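Local structure of regulatory protein (Pseudomonas aeruginosa, 5J2Y) at residues 29-33 / 34-38; 42-45 / 46-50; 64-67 / 68-72. The protein represses quorum-sensing-controlled genes by binding promoter DNA through a small all-helical domain of the helix-turn-helix class. All blocks are in the same frame, centred on the assembly; numbering follows the deposited sequence.

Contact 1 of 3, residues 29-33 / 34-38. With nucleotides of chain F; nucleotides of chain C.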
loop_
_atom_site.group_PDB
_atom_site.type_symbol
_atom_site.label_atom_id
_atom_site.label_comp_id
_atom_site.label_asym_id
_atom_site.label_seq_id
_atom_site.Cartn_x
_atom_site.Cartn_y
_atom_site.Cartn_z
ATOM N N THR A 29 9.642 -0.463 2.899
ATOM C CA THR A 29 9.803 0.693 2.024
ATOM C C THR A 29 8.416 1.082 1.503
ATOM O O THR A 29 7.995 2.202 1.601
ATOM C CB THR A 29 10.774 0.380 0.846
ATOM O OG1 THR A 29 12.118 0.190 1.332
ATOM C CG2 THR A 29 10.811 1.501 -0.136
ATOM N N PHE A 30 7.688 0.101 1.012
ATOM C CA PHE A 30 6.415 0.340 0.364
ATOM C C PHE A 30 5.327 0.787 1.352
ATOM O O PHE A 30 4.672 1.842 1.176
ATOM C CB PHE A 30 5.997 -0.929 -0.344
ATOM C CG PHE A 30 4.686 -0.808 -1.070
ATOM C CD1 PHE A 30 4.622 -0.277 -2.356
ATOM C CD2 PHE A 30 3.550 -1.246 -0.488
ATOM C CE1 PHE A 30 3.434 -0.197 -3.025
ATOM C CE2 PHE A 30 2.360 -1.160 -1.137
ATOM C CZ PHE A 30 2.283 -0.620 -2.401
ATOM N N TRP A 31 5.170 0.042 2.436
ATOM C CA TRP A 31 4.068 0.337 3.342
ATOM C C TRP A 31 4.257 1.583 4.207
ATOM O O TRP A 31 3.278 2.233 4.588
ATOM C CB TRP A 31 3.775 -0.856 4.184
ATOM C CG TRP A 31 3.176 -1.876 3.405
ATOM C CD1 TRP A 31 3.789 -2.986 2.884
ATOM C CD2 TRP A 31 1.808 -1.936 2.998
ATOM N NE1 TRP A 31 2.879 -3.740 2.170
ATOM C CE2 TRP A 31 1.654 -3.123 2.241
ATOM C CE3 TRP A 31 0.696 -1.100 3.200
ATOM C CZ2 TRP A 31 0.448 -3.509 1.714
ATOM C CZ3 TRP A 31 -0.494 -1.457 2.662
ATOM C CH2 TRP A 31 -0.621 -2.671 1.911
ATOM N N SER A 32 5.510 1.958 4.435
ATOM C CA SER A 32 5.778 3.094 5.293
ATOM C C SER A 32 5.469 4.423 4.635
ATOM O O SER A 32 5.289 5.399 5.342
ATOM C CB SER A 32 7.218 3.053 5.861
ATOM O OG SER A 32 8.166 3.078 4.817
ATOM N N ARG A 33 5.365 4.476 3.300
ATOM C CA ARG A 33 4.898 5.719 2.620
ATOM C C ARG A 33 3.530 6.130 3.087
ATOM O O ARG A 33 3.176 7.294 2.943
ATOM C CB ARG A 33 4.784 5.560 1.104
ATOM C CG ARG A 33 6.064 5.156 0.432
ATOM C CD ARG A 33 6.045 5.493 -1.042
ATOM N NE ARG A 33 7.394 5.264 -1.573
ATOM C CZ ARG A 33 7.785 4.142 -2.188
ATOM N NH1 ARG A 33 6.925 3.165 -2.433
ATOM N NH2 ARG A 33 9.039 4.010 -2.599
ATOM N N PHE A 34 2.749 5.144 3.563
ATOM C CA PHE A 34 1.390 5.345 4.069
ATOM C C PHE A 34 1.332 5.398 5.608
ATOM O O PHE A 34 0.268 5.525 6.179
ATOM C CB PHE A 34 0.453 4.212 3.565
ATOM C CG PHE A 34 0.508 3.995 2.072
ATOM C CD1 PHE A 34 -0.125 4.870 1.207
ATOM C CD2 PHE A 34 1.163 2.900 1.537
ATOM C CE1 PHE A 34 -0.077 4.678 -0.152
ATOM C CE2 PHE A 34 1.241 2.716 0.173
ATOM C CZ PHE A 34 0.602 3.608 -0.672
ATOM N N GLY A 35 2.479 5.264 6.275
ATOM C CA GLY A 35 2.503 5.189 7.728
ATOM C C GLY A 35 2.030 3.849 8.256
ATOM O O GLY A 35 1.518 3.746 9.366
ATOM N N ILE A 36 2.207 2.818 7.446
ATOM C CA ILE A 36 1.795 1.482 7.791
ATOM C C ILE A 36 3.062 0.662 8.049
ATOM O O ILE A 36 3.992 0.656 7.256
ATOM C CB ILE A 36 0.958 0.887 6.650
ATOM C CG1 ILE A 36 -0.372 1.619 6.562
ATOM C CG2 ILE A 36 0.652 -0.593 6.868
ATOM C CD1 ILE A 36 -1.125 1.364 5.256
ATOM N N SER A 37 3.077 -0.057 9.152
ATOM C CA SER A 37 4.224 -0.828 9.537
ATOM C C SER A 37 4.406 -2.073 8.638
ATOM O O SER A 37 3.463 -2.573 7.997
ATOM C CB SER A 37 4.041 -1.279 10.960
ATOM O OG SER A 37 2.940 -2.210 11.038
ATOM N N GLN A 38 5.634 -2.554 8.627
ATOM C CA GLN A 38 5.999 -3.751 7.902
ATOM C C GLN A 38 5.108 -4.941 8.263
ATOM O O GLN A 38 4.518 -5.521 7.383
ATOM C CB GLN A 38 7.468 -4.065 8.127
ATOM C CG GLN A 38 7.891 -5.323 7.385
ATOM C CD GLN A 38 7.700 -6.568 8.230
ATOM O OE1 GLN A 38 8.157 -6.614 9.391
ATOM N NE2 GLN A 38 7.064 -7.603 7.660
ATOM P P DT F 17 0.688 0.335 12.772
ATOM O OP1 DT F 17 0.891 1.784 12.546
ATOM O OP2 DT F 17 0.676 -0.591 11.602
ATOM O "O5'" DT F 17 1.757 -0.111 13.866
ATOM C "C5'" DT F 17 1.570 0.319 15.239
ATOM C "C4'" DT F 17 2.413 -0.501 16.192
ATOM O "O4'" DT F 17 1.784 -1.781 16.440
ATOM C "C3'" DT F 17 3.839 -0.810 15.715
ATOM O "O3'" DT F 17 4.729 -0.495 16.792
ATOM C "C2'" DT F 17 3.809 -2.303 15.430
ATOM C "C1'" DT F 17 2.783 -2.784 16.439
ATOM N N1 DT F 17 2.129 -4.072 16.138
ATOM C C2 DT F 17 1.993 -4.987 17.157
ATOM O O2 DT F 17 2.400 -4.789 18.291
ATOM N N3 DT F 17 1.352 -6.146 16.801
ATOM C C4 DT F 17 0.854 -6.477 15.553
ATOM O O4 DT F 17 0.312 -7.566 15.377
ATOM C C5 DT F 17 1.027 -5.468 14.535
ATOM C C7 DT F 17 0.510 -5.735 13.157
ATOM C C6 DT F 17 1.651 -4.333 14.873
ATOM P P DA C 8 5.253 -12.642 4.273
ATOM O OP1 DA C 8 4.658 -13.532 3.264
ATOM O OP2 DA C 8 4.740 -11.265 4.445
ATOM O "O5'" DA C 8 5.187 -13.353 5.699
ATOM C "C5'" DA C 8 6.145 -14.353 6.042
ATOM C "C4'" DA C 8 5.852 -14.989 7.382
ATOM O "O4'" DA C 8 6.600 -14.312 8.411
ATOM C "C3'" DA C 8 4.410 -14.989 7.868
ATOM O "O3'" DA C 8 4.314 -16.208 8.613
ATOM C "C2'" DA C 8 4.336 -13.737 8.733
ATOM C "C1'" DA C 8 5.732 -13.676 9.341
ATOM N N9 DA C 8 6.269 -12.344 9.564
ATOM C C8 DA C 8 6.239 -11.267 8.714
ATOM N N7 DA C 8 6.890 -10.222 9.164
ATOM C C5 DA C 8 7.406 -10.650 10.379
ATOM C C6 DA C 8 8.194 -10.013 11.347
ATOM N N6 DA C 8 8.625 -8.754 11.241
ATOM N N1 DA C 8 8.527 -10.718 12.448
ATOM C C2 DA C 8 8.099 -11.978 12.556
ATOM N N3 DA C 8 7.358 -12.689 11.712
ATOM C C4 DA C 8 7.045 -11.961 10.629
ATOM P P DT C 7 10.086 -8.397 1.767
ATOM O OP1 DT C 7 9.521 -8.659 0.421
ATOM O OP2 DT C 7 9.941 -7.040 2.376
ATOM O "O5'" DT C 7 9.525 -9.480 2.774
ATOM C "C5'" DT C 7 9.515 -10.864 2.426
ATOM C "C4'" DT C 7 8.921 -11.680 3.551
ATOM O "O4'" DT C 7 9.724 -11.551 4.746
ATOM C "C3'" DT C 7 7.493 -11.323 3.965
ATOM O "O3'" DT C 7 6.807 -12.570 3.977
ATOM C "C2'" DT C 7 7.643 -10.753 5.367
ATOM C "C1'" DT C 7 8.860 -11.486 5.869
ATOM N N1 DT C 7 9.603 -10.832 6.959
ATOM C C2 DT C 7 9.877 -11.579 8.075
ATOM O O2 DT C 7 9.464 -12.715 8.231
ATOM N N3 DT C 7 10.637 -10.938 9.020
ATOM C C4 DT C 7 11.139 -9.652 8.954
ATOM O O4 DT C 7 11.807 -9.206 9.882
ATOM C C5 DT C 7 10.826 -8.932 7.745
ATOM C C7 DT C 7 11.319 -7.529 7.590
ATOM C C6 DT C 7 10.100 -9.555 6.811
#

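Contact 2 of 3, residues 42-45 / 46-50. With nucleotides of chain C; nucleotides of chain F.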
loop_
_atom_site.group_PDB
_atom_site.type_symbol
_atom_site.label_atom_id
_atom_site.label_comp_id
_atom_site.label_asym_id
_atom_site.label_seq_id
_atom_site.Cartn_x
_atom_site.Cartn_y
_atom_site.Cartn_z
ATOM N N SER A 42 2.547 -7.022 5.995
ATOM C CA SER A 42 2.629 -8.482 5.776
ATOM C C SER A 42 1.282 -9.126 5.964
ATOM O O SER A 42 0.864 -9.984 5.179
ATOM C CB SER A 42 3.593 -9.150 6.758
ATOM O OG SER A 42 3.482 -10.588 6.700
ATOM N N ARG A 43 0.597 -8.740 7.022
ATOM C CA ARG A 43 -0.722 -9.339 7.275
ATOM C C ARG A 43 -1.725 -8.954 6.184
ATOM O O ARG A 43 -2.508 -9.797 5.756
ATOM C CB ARG A 43 -1.216 -8.979 8.643
ATOM C CG ARG A 43 -0.311 -9.526 9.743
ATOM C CD ARG A 43 -0.854 -9.307 11.163
ATOM N NE ARG A 43 -0.737 -10.522 12.004
ATOM C CZ ARG A 43 0.029 -10.656 13.088
ATOM N NH1 ARG A 43 0.783 -9.657 13.526
ATOM N NH2 ARG A 43 0.031 -11.802 13.762
ATOM N N PHE A 44 -1.665 -7.721 5.669
ATOM C CA PHE A 44 -2.583 -7.325 4.553
ATOM C C PHE A 44 -2.330 -8.127 3.260
ATOM O O PHE A 44 -3.235 -8.591 2.623
ATOM C CB PHE A 44 -2.449 -5.824 4.227
ATOM C CG PHE A 44 -2.919 -4.901 5.325
ATOM C CD1 PHE A 44 -3.931 -5.265 6.197
ATOM C CD2 PHE A 44 -2.414 -3.631 5.411
ATOM C CE1 PHE A 44 -4.385 -4.387 7.165
ATOM C CE2 PHE A 44 -2.890 -2.722 6.343
ATOM C CZ PHE A 44 -3.868 -3.102 7.240
ATOM N N GLU A 45 -1.070 -8.243 2.884
ATOM C CA GLU A 45 -0.653 -8.976 1.683
ATOM C C GLU A 45 -0.993 -10.478 1.716
ATOM O O GLU A 45 -0.905 -11.148 0.692
ATOM C CB GLU A 45 0.844 -8.819 1.456
ATOM C CG GLU A 45 1.254 -7.463 0.989
ATOM C CD GLU A 45 2.742 -7.314 0.751
ATOM O OE1 GLU A 45 3.455 -8.349 0.768
ATOM O OE2 GLU A 45 3.195 -6.157 0.540
ATOM N N ASN A 46 -1.339 -10.978 2.894
ATOM C CA ASN A 46 -1.717 -12.356 3.096
ATOM C C ASN A 46 -3.160 -12.496 3.519
ATOM O O ASN A 46 -3.566 -13.521 4.065
ATOM C CB ASN A 46 -0.758 -12.999 4.098
ATOM C CG ASN A 46 0.558 -13.367 3.450
ATOM O OD1 ASN A 46 0.644 -14.390 2.791
ATOM N ND2 ASN A 46 1.568 -12.509 3.574
ATOM N N GLY A 47 -3.937 -11.444 3.262
ATOM C CA GLY A 47 -5.386 -11.525 3.281
ATOM C C GLY A 47 -6.073 -11.197 4.574
ATOM O O GLY A 47 -7.223 -11.565 4.757
ATOM N N GLU A 48 -5.394 -10.503 5.485
ATOM C CA GLU A 48 -6.105 -9.923 6.622
ATOM C C GLU A 48 -7.054 -8.837 6.065
ATOM O O GLU A 48 -6.794 -8.217 5.012
ATOM C CB GLU A 48 -5.127 -9.343 7.642
ATOM C CG GLU A 48 -5.730 -8.842 8.955
ATOM C CD GLU A 48 -4.846 -7.817 9.677
ATOM O OE1 GLU A 48 -4.106 -7.089 8.984
ATOM O OE2 GLU A 48 -4.903 -7.705 10.936
ATOM N N ASN A 49 -8.152 -8.604 6.770
ATOM C CA ASN A 49 -9.083 -7.569 6.359
ATOM C C ASN A 49 -8.413 -6.193 6.197
ATOM O O ASN A 49 -7.847 -5.645 7.133
ATOM C CB ASN A 49 -10.238 -7.431 7.349
ATOM C CG ASN A 49 -11.340 -6.533 6.798
ATOM O OD1 ASN A 49 -11.578 -5.411 7.292
ATOM N ND2 ASN A 49 -12.005 -7.008 5.743
ATOM N N LEU A 50 -8.523 -5.651 4.999
ATOM C CA LEU A 50 -7.988 -4.363 4.678
ATOM C C LEU A 50 -9.014 -3.323 5.129
ATOM O O LEU A 50 -10.099 -3.283 4.607
ATOM C CB LEU A 50 -7.782 -4.291 3.183
ATOM C CG LEU A 50 -6.850 -3.223 2.643
ATOM C CD1 LEU A 50 -5.426 -3.408 3.195
ATOM C CD2 LEU A 50 -6.833 -3.203 1.123
ATOM P P DA C 8 5.253 -12.642 4.273
ATOM O OP1 DA C 8 4.658 -13.532 3.264
ATOM O OP2 DA C 8 4.740 -11.265 4.445
ATOM O "O5'" DA C 8 5.187 -13.353 5.699
ATOM C "C5'" DA C 8 6.145 -14.353 6.042
ATOM C "C4'" DA C 8 5.852 -14.989 7.382
ATOM O "O4'" DA C 8 6.600 -14.312 8.411
ATOM C "C3'" DA C 8 4.410 -14.989 7.868
ATOM O "O3'" DA C 8 4.314 -16.208 8.613
ATOM C "C2'" DA C 8 4.336 -13.737 8.733
ATOM C "C1'" DA C 8 5.732 -13.676 9.341
ATOM N N9 DA C 8 6.269 -12.344 9.564
ATOM C C8 DA C 8 6.239 -11.267 8.714
ATOM N N7 DA C 8 6.890 -10.222 9.164
ATOM C C5 DA C 8 7.406 -10.650 10.379
ATOM C C6 DA C 8 8.194 -10.013 11.347
ATOM N N6 DA C 8 8.625 -8.754 11.241
ATOM N N1 DA C 8 8.527 -10.718 12.448
ATOM C C2 DA C 8 8.099 -11.978 12.556
ATOM N N3 DA C 8 7.358 -12.689 11.712
ATOM C C4 DA C 8 7.045 -11.961 10.629
ATOM P P DG C 10 1.179 -17.240 15.509
ATOM O OP1 DG C 10 0.987 -18.654 15.172
ATOM O OP2 DG C 10 0.097 -16.278 15.176
ATOM O "O5'" DG C 10 1.491 -17.073 17.059
ATOM C "C5'" DG C 10 2.802 -17.341 17.579
ATOM C "C4'" DG C 10 3.043 -16.584 18.866
ATOM O "O4'" DG C 10 3.546 -15.259 18.574
ATOM C "C3'" DG C 10 1.839 -16.382 19.786
ATOM O "O3'" DG C 10 2.360 -16.440 21.117
ATOM C "C2'" DG C 10 1.364 -14.984 19.434
ATOM C "C1'" DG C 10 2.659 -14.266 19.066
ATOM N N9 DG C 10 2.509 -13.263 18.020
ATOM C C8 DG C 10 1.814 -13.401 16.844
ATOM N N7 DG C 10 1.873 -12.339 16.089
ATOM C C5 DG C 10 2.658 -11.449 16.806
ATOM C C6 DG C 10 3.073 -10.128 16.493
ATOM O O6 DG C 10 2.820 -9.457 15.484
ATOM N N1 DG C 10 3.871 -9.591 17.497
ATOM C C2 DG C 10 4.208 -10.234 18.664
ATOM N N2 DG C 10 4.980 -9.549 19.515
ATOM N N3 DG C 10 3.827 -11.461 18.967
ATOM C C4 DG C 10 3.065 -12.008 17.998
ATOM P P DT F 16 -5.051 -2.543 11.385
ATOM O OP1 DT F 16 -5.094 -1.373 10.477
ATOM O OP2 DT F 16 -4.943 -3.918 10.826
ATOM O "O5'" DT F 16 -3.909 -2.238 12.452
ATOM C "C5'" DT F 16 -4.073 -1.079 13.294
ATOM C "C4'" DT F 16 -2.838 -0.829 14.126
ATOM O "O4'" DT F 16 -2.812 -1.739 15.252
ATOM C "C3'" DT F 16 -1.513 -1.010 13.385
ATOM O "O3'" DT F 16 -0.696 0.151 13.588
ATOM C "C2'" DT F 16 -0.956 -2.316 13.932
ATOM C "C1'" DT F 16 -1.584 -2.440 15.310
ATOM N N1 DT F 16 -1.887 -3.814 15.753
ATOM C C2 DT F 16 -1.610 -4.167 17.058
ATOM O O2 DT F 16 -1.072 -3.412 17.856
ATOM N N3 DT F 16 -1.975 -5.447 17.393
ATOM C C4 DT F 16 -2.570 -6.387 16.573
ATOM O O4 DT F 16 -2.815 -7.509 17.007
ATOM C C5 DT F 16 -2.849 -5.940 15.223
ATOM C C7 DT F 16 -3.492 -6.890 14.264
ATOM C C6 DT F 16 -2.488 -4.697 14.884
HETATM O O HOH W 1 -6.053 -8.140 2.464
#

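Contact 3 of 3, residues 64-67 / 68-72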
loop_
_atom_site.group_PDB
_atom_site.type_symbol
_atom_site.label_atom_id
_atom_site.label_comp_id
_atom_site.label_asym_id
_atom_site.label_seq_id
_atom_site.Cartn_x
_atom_site.Cartn_y
_atom_site.Cartn_z
ATOM N N GLY A 64 -2.198 5.969 -9.863
ATOM C CA GLY A 64 -1.270 7.068 -10.171
ATOM C C GLY A 64 -1.736 8.426 -9.701
ATOM O O GLY A 64 -1.118 9.422 -9.996
ATOM N N GLN A 65 -2.823 8.486 -8.956
ATOM C CA GLN A 65 -3.393 9.788 -8.543
ATOM C C GLN A 65 -2.711 10.429 -7.343
ATOM O O GLN A 65 -2.859 11.603 -7.128
ATOM C CB GLN A 65 -4.875 9.630 -8.262
ATOM C CG GLN A 65 -5.531 10.934 -7.883
ATOM C CD GLN A 65 -7.040 10.878 -7.951
ATOM O OE1 GLN A 65 -7.612 10.005 -8.621
ATOM N NE2 GLN A 65 -7.701 11.805 -7.243
ATOM N N ILE A 66 -2.020 9.633 -6.542
ATOM C CA ILE A 66 -1.189 10.077 -5.432
ATOM C C ILE A 66 0.211 9.618 -5.723
ATOM O O ILE A 66 0.405 8.418 -5.973
ATOM C CB ILE A 66 -1.560 9.361 -4.122
ATOM C CG1 ILE A 66 -2.867 9.890 -3.591
ATOM C CG2 ILE A 66 -0.474 9.490 -3.056
ATOM C CD1 ILE A 66 -3.460 9.019 -2.499
ATOM N N THR A 67 1.180 10.534 -5.623
ATOM C CA THR A 67 2.559 10.247 -6.011
ATOM C C THR A 67 3.469 10.042 -4.799
ATOM O O THR A 67 3.219 10.561 -3.713
ATOM C CB THR A 67 3.230 11.389 -6.810
ATOM O OG1 THR A 67 3.438 12.503 -5.940
ATOM C CG2 THR A 67 2.393 11.835 -8.018
ATOM N N ASP A 68 4.541 9.288 -5.015
ATOM C CA ASP A 68 5.534 9.048 -3.999
ATOM C C ASP A 68 5.968 10.372 -3.434
ATOM O O ASP A 68 6.233 10.464 -2.248
ATOM C CB ASP A 68 6.744 8.332 -4.595
ATOM C CG ASP A 68 6.503 6.837 -4.817
ATOM O OD1 ASP A 68 5.502 6.273 -4.326
ATOM O OD2 ASP A 68 7.342 6.196 -5.468
ATOM N N ARG A 69 6.057 11.405 -4.279
ATOM C CA ARG A 69 6.601 12.693 -3.824
ATOM C C ARG A 69 5.624 13.410 -2.900
ATOM O O ARG A 69 5.996 13.936 -1.845
ATOM C CB ARG A 69 6.995 13.624 -5.002
ATOM C CG ARG A 69 7.479 14.988 -4.495
ATOM C CD ARG A 69 7.663 15.998 -5.595
ATOM N NE ARG A 69 8.896 15.784 -6.331
ATOM C CZ ARG A 69 9.983 16.541 -6.269
ATOM N NH1 ARG A 69 10.054 17.595 -5.473
ATOM N NH2 ARG A 69 11.029 16.198 -7.009
ATOM N N GLN A 70 4.377 13.459 -3.323
ATOM C CA GLN A 70 3.318 13.876 -2.434
ATOM C C GLN A 70 3.383 13.166 -1.069
ATOM O O GLN A 70 3.273 13.791 -0.052
ATOM C CB GLN A 70 1.985 13.577 -3.074
ATOM C CG GLN A 70 1.606 14.547 -4.156
ATOM C CD GLN A 70 0.227 14.185 -4.670
ATOM O OE1 GLN A 70 -0.001 13.042 -5.093
ATOM N NE2 GLN A 70 -0.717 15.121 -4.573
ATOM N N LEU A 71 3.575 11.859 -1.042
ATOM C CA LEU A 71 3.595 11.147 0.269
ATOM C C LEU A 71 4.825 11.557 1.071
ATOM O O LEU A 71 4.699 11.877 2.229
ATOM C CB LEU A 71 3.510 9.627 0.100
ATOM C CG LEU A 71 2.173 9.216 -0.516
ATOM C CD1 LEU A 71 2.177 7.799 -1.062
ATOM C CD2 LEU A 71 1.092 9.312 0.538
ATOM N N ALA A 72 5.999 11.552 0.431
ATOM C CA ALA A 72 7.251 12.017 1.052
ATOM C C ALA A 72 7.157 13.437 1.605
ATOM O O ALA A 72 7.636 13.706 2.715
ATOM C CB ALA A 72 8.397 11.904 0.096
#

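Contact 1 of 3, residues 29-33 / 34-38
Trp31 O takes two backbone N-H groups where helix 27-32 runs out. Phe34 N and Ile36 N each lie 3.1 Å from Trp31 O, and they reach it from opposite faces of its carbonyl plane. Gly35 N closes a type I turn on Ser32 O at 3.0 Å. With its positive phi, Gly35 completes a Schellman motif.

Phe34 presents its ring edge to one face of Phe30 in a T-shaped stack, with the planes at 69°. Ile36 CD1 meets the rim of the Trp31 indole, 3.7 Å from Trp31 CE3. Trp31 NE1 turns to Glu45. Tyr61 meets Phe34 edge-to-face.

The bend is the turn of a helix-turn-helix, and it leads straight to DNA. Ser37 sits at the N-cap of helix 38-45. With chi1 at 67°, its hydroxyl stays near the helix start, where it also makes a weak bond to Cys40 N. Ser37 OG donates to OP2 of DT17 of chain F at 2.8 Å.

One residue on, Gln38 reads a base. Gln38 OE1 accepts from N6 of DA8 of chain C at 2.9 Å, while Gln38 NE2 donates almost straight to N7 of DA8 of chain C at 3.0 Å. This two-point grip fixes the rotation of the amide, and Gln27 OE1 takes a further bond from Gln38 NE2. The methyl carbon C7 of DT7 of chain C packs against Gln38 CD.

Contact 2 of 3, residues 42-45 / 46-50
Asn46 swings its amide back over the helix end to Ser42. Asn46 ND2 donates to Ser42 O at 3.1 Å, with a nearly straight N-H (170°) and the oxygen in the amide plane. Asn46 ND2 also donates to OP1 of DA8 of chain C at 3.3 Å. OP2 of DA8 of chain C takes a bond from Ser42 OG at 2.7 Å. One phosphate is thus held from both segments.

Arg43 points into the major groove. Arg43 NH1 donates to O6 of DG10 of chain C at 2.8 Å, and Arg43 NH2 to N7 of the same base at 3.0 Å. O6 lies near the guanidinium plane, at its edge. The chain bends at chi3 (135°) to bring the group there.

Further back, Leu50 CD1 lies over one face of the Phe44 ring in a CH-pi contact, 3.7 Å from its centroid. Glu48 OE1 comes to 3.3 Å from Phe44 CE1, obliquely to the ring, while Glu48 OE2 lies near the methyl carbon C7 of DT16 of chain F. A water joins Phe44 O and Glu48 O. Glu45 turns away to a salt bridge with Arg20.

Behind them the backbone closes the helix. Glu48 N bonds Arg43 O, and Gly47 N bonds Phe44 O. With Gly47 at positive phi, this is a Schellman motif at the C-terminal end of the DNA-recognition helix of a helix-turn-helix.

Contact 3 of 3, residues 64-67 / 68-72
Thr67 and Gln70 exchange two hydrogen bonds. Gln70 N donates to Thr67 OG1 at 2.9 Å, with the N-H nearly straight (168°). In return Thr67 N donates to Gln70 OE1 at 2.8 Å, in the carbonyl plane and on a lone pair. This is a capping box at the N-terminus of helix 68-75. A chi1 of 69° turns Thr67 OG1 toward the first turn, onto Gln70 N. Gln70 is stretched out from CB (chi2 -177°), which carries OE1 back to Thr67 N.

Thr67 O is used as well. It accepts the first regular helical bond: Leu71 N lies 3.0 Å from Thr67 O. Asp68 O receives Ala72 N in the same way one residue later.

Ile66 CG2 packs 3.7 Å from Leu71 CG, the hydrophobic staple position beside the box. The two side chains cross at about a right angle. Ile66 also rests on Leu57 and Phe60 of helix 52-62.

The carboxylate of Asp68 is satisfied elsewhere. OD1 bonds the hydroxyl of Tyr61, and OD2 forms a salt bridge with Arg23. These partners, with the helix start, probably stabilise it as the anion. The box satisfies Gln70 N and Thr67 N and so fixes where the helix starts.

How the contacts relate
Contacts 1 and 2 bracket helix 38-45, and both touch DNA. Contact 1 supplies its N-terminal end and the turn before it; contact 2 supplies its C-terminal end. Both meet DA8 of chain C, at the base and at the phosphate respectively. Their centres are 13 Å apart. A hydrogen bond joins them, Trp31 NE1 to Glu45 OE2 at 2.9 Å, and Trp31 also packs on Phe44. Contact 3 lies about 14 Å from the DNA at its nearest atom. It meets contact 1 where Phe34 and Arg33 pack on Leu71, and through a long, weak ion pair, Arg33 NE to Asp68 OD1 at 3.5 Å. Contacts 2 and 3 do not touch; their centres are 22 Å apart.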